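Local coordinates for blue copper protein (Hyphomicrobium denitrificans, PDB 3EF4) that binds a single copper ion and, as other small blue copper proteins of the periplasm do, probably shuttles electrons between redox partners, at residues F23-A28 / L90-K95. Numbering follows the deposited sequence.
Sequences FVKVEA and LVQVGK
The side chain of Gln-92 touches both Phe-23 and Lys-25 on one face of a parallel strand pair. Its OE1 meets the Phe-23 ring at the edge, in plane, 3.4 Å from CZ, while Lys-25 CD lies 3.4 Å from Gln-92 CD. With CG anti to the backbone N (chi1 180°) and an extended chain beyond, Gln-92 carries NE2 to Gly-94 O (2.8 Å), nearly along the C=O axis; OE1 accepts from Val-123 N. An amide suits this buried spot because it both donates and accepts; a leucine here would probably leave Gly-94 O and Val-123 N without these mates. Lys-25 is long enough to lay methylenes on Gln-92 while NZ pairs with Glu-27 OE1 (2.6 Å) and reaches Val-26 O from the face opposite Gly-94 N. Gly-94 readily adopts its positive phi (61°). On the other face, beta-branched valines fill the layer: Val-26 CG2 packs on Val-93 CG2 at 3.8 Å. Between these layers, Val-24 and Val-26 each donate and accept, pairing with Leu-90, Gln-92 and Gly-94 in a regular parallel ladder. Within this cupredoxin fold, strand 88-93 lies between 18-26 and 73-78; Leu-90 and Gln-92 touch Leu-74, whereas Val-26 and Val-91 meet Val-32 of strand 31-35.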
loop_
_atom_site.group_PDB
_atom_site.type_symbol
_atom_site.label_atom_id
_atom_site.label_comp_id
_atom_site.label_asym_id
_atom_site.label_seq_id
_atom_site.Cartn_x
_atom_site.Cartn_y
_atom_site.Cartn_z
ATOM N N PHE A 23 5.947 -3.262 0.736
ATOM C CA PHE A 23 6.275 -2.863 -0.634
ATOM C C PHE A 23 6.070 -4.105 -1.494
ATOM O O PHE A 23 6.530 -5.185 -1.134
ATOM C CB PHE A 23 7.710 -2.379 -0.745
ATOM C CG PHE A 23 8.116 -2.183 -2.191
ATOM C CD1 PHE A 23 7.727 -1.040 -2.853
ATOM C CD2 PHE A 23 8.844 -3.124 -2.900
ATOM C CE1 PHE A 23 8.040 -0.847 -4.186
ATOM C CE2 PHE A 23 9.139 -2.985 -4.237
ATOM C CZ PHE A 23 8.710 -1.837 -4.889
ATOM N N VAL A 24 5.395 -3.946 -2.618
ATOM C CA VAL A 24 5.336 -5.084 -3.555
ATOM C C VAL A 24 5.404 -4.549 -4.978
ATOM O O VAL A 24 4.768 -3.589 -5.363
ATOM C CB VAL A 24 4.181 -6.032 -3.309
ATOM C CG1 VAL A 24 2.903 -5.302 -3.511
ATOM C CG2 VAL A 24 4.151 -7.237 -4.254
ATOM N N LYS A 25 6.256 -5.193 -5.744
ATOM C CA LYS A 25 6.453 -4.949 -7.156
ATOM C C LYS A 25 5.678 -5.961 -7.967
ATOM O O LYS A 25 5.795 -7.172 -7.782
ATOM C CB LYS A 25 7.962 -4.981 -7.478
ATOM C CG LYS A 25 8.174 -4.911 -8.996
ATOM C CD LYS A 25 8.099 -3.536 -9.564
ATOM C CE LYS A 25 8.445 -3.408 -11.048
ATOM N NZ LYS A 25 7.866 -4.510 -11.869
ATOM N N VAL A 26 4.847 -5.450 -8.867
ATOM C CA VAL A 26 3.976 -6.238 -9.690
ATOM C C VAL A 26 4.032 -5.739 -11.136
ATOM O O VAL A 26 4.697 -4.749 -11.465
ATOM C CB VAL A 26 2.525 -6.241 -9.195
ATOM C CG1 VAL A 26 2.462 -6.536 -7.712
ATOM C CG2 VAL A 26 1.857 -4.895 -9.469
ATOM N N GLU A 27 3.360 -6.499 -11.988
ATOM C CA GLU A 27 3.298 -6.048 -13.392
ATOM C C GLU A 27 1.838 -5.802 -13.744
ATOM O O GLU A 27 0.910 -6.282 -13.105
ATOM C CB GLU A 27 3.925 -7.054 -14.359
ATOM C CG GLU A 27 5.450 -7.163 -14.202
ATOM C CD GLU A 27 6.255 -5.902 -14.445
ATOM O OE1 GLU A 27 7.474 -5.803 -14.129
ATOM O OE2 GLU A 27 5.738 -4.904 -14.985
ATOM N N ALA A 28 1.655 -5.010 -14.800
ATOM C CA ALA A 28 0.296 -4.789 -15.243
ATOM C C ALA A 28 -0.439 -6.096 -15.529
ATOM O O ALA A 28 0.205 -7.002 -16.086
ATOM C CB ALA A 28 0.346 -3.961 -16.518
ATOM N N LEU A 90 2.946 0.284 -0.327
ATOM C CA LEU A 90 3.308 0.846 -1.600
ATOM C C LEU A 90 3.347 -0.287 -2.636
ATOM O O LEU A 90 4.111 -1.241 -2.490
ATOM C CB LEU A 90 4.665 1.525 -1.523
ATOM C CG LEU A 90 5.174 2.237 -2.795
ATOM C CD1 LEU A 90 4.224 3.328 -3.217
ATOM C CD2 LEU A 90 6.579 2.800 -2.599
ATOM N N VAL A 91 2.554 -0.158 -3.687
ATOM C CA VAL A 91 2.542 -1.134 -4.774
ATOM C C VAL A 91 3.147 -0.450 -5.994
ATOM O O VAL A 91 2.667 0.615 -6.406
ATOM C CB VAL A 91 1.132 -1.618 -5.102
ATOM C CG1 VAL A 91 1.131 -2.592 -6.259
ATOM C CG2 VAL A 91 0.501 -2.257 -3.878
ATOM N N GLN A 92 4.159 -1.058 -6.578
ATOM C CA GLN A 92 4.745 -0.587 -7.836
ATOM C C GLN A 92 4.282 -1.456 -8.969
ATOM O O GLN A 92 4.514 -2.667 -8.962
ATOM C CB GLN A 92 6.251 -0.690 -7.748
ATOM C CG GLN A 92 6.902 -0.212 -9.048
ATOM C CD GLN A 92 8.428 -0.183 -8.960
ATOM O OE1 GLN A 92 9.021 -0.224 -7.866
ATOM N NE2 GLN A 92 9.050 -0.052 -10.122
ATOM N N VAL A 93 3.646 -0.825 -9.942
ATOM C CA VAL A 93 3.213 -1.488 -11.153
ATOM C C VAL A 93 4.161 -1.091 -12.272
ATOM O O VAL A 93 4.151 0.065 -12.715
ATOM C CB VAL A 93 1.760 -1.116 -11.517
ATOM C CG1 VAL A 93 1.308 -1.882 -12.753
ATOM C CG2 VAL A 93 0.834 -1.343 -10.339
ATOM N N GLY A 94 5.005 -2.010 -12.699
ATOM C CA GLY A 94 5.909 -1.611 -13.781
ATOM C C GLY A 94 6.815 -0.473 -13.427
ATOM O O GLY A 94 7.346 -0.413 -12.313
ATOM N N LYS A 95 7.020 0.464 -14.373
ATOM C CA LYS A 95 7.893 1.619 -14.199
ATOM C C LYS A 95 7.361 2.612 -13.176
ATOM O O LYS A 95 6.172 2.907 -13.216
ATOM C CB LYS A 95 8.106 2.271 -15.563
ATOM C CG LYS A 95 8.686 3.618 -15.652
ATOM C CD LYS A 95 10.110 4.034 -15.413
ATOM C CE LYS A 95 10.186 5.386 -14.667
ATOM N NZ LYS A 95 11.469 5.593 -13.957
#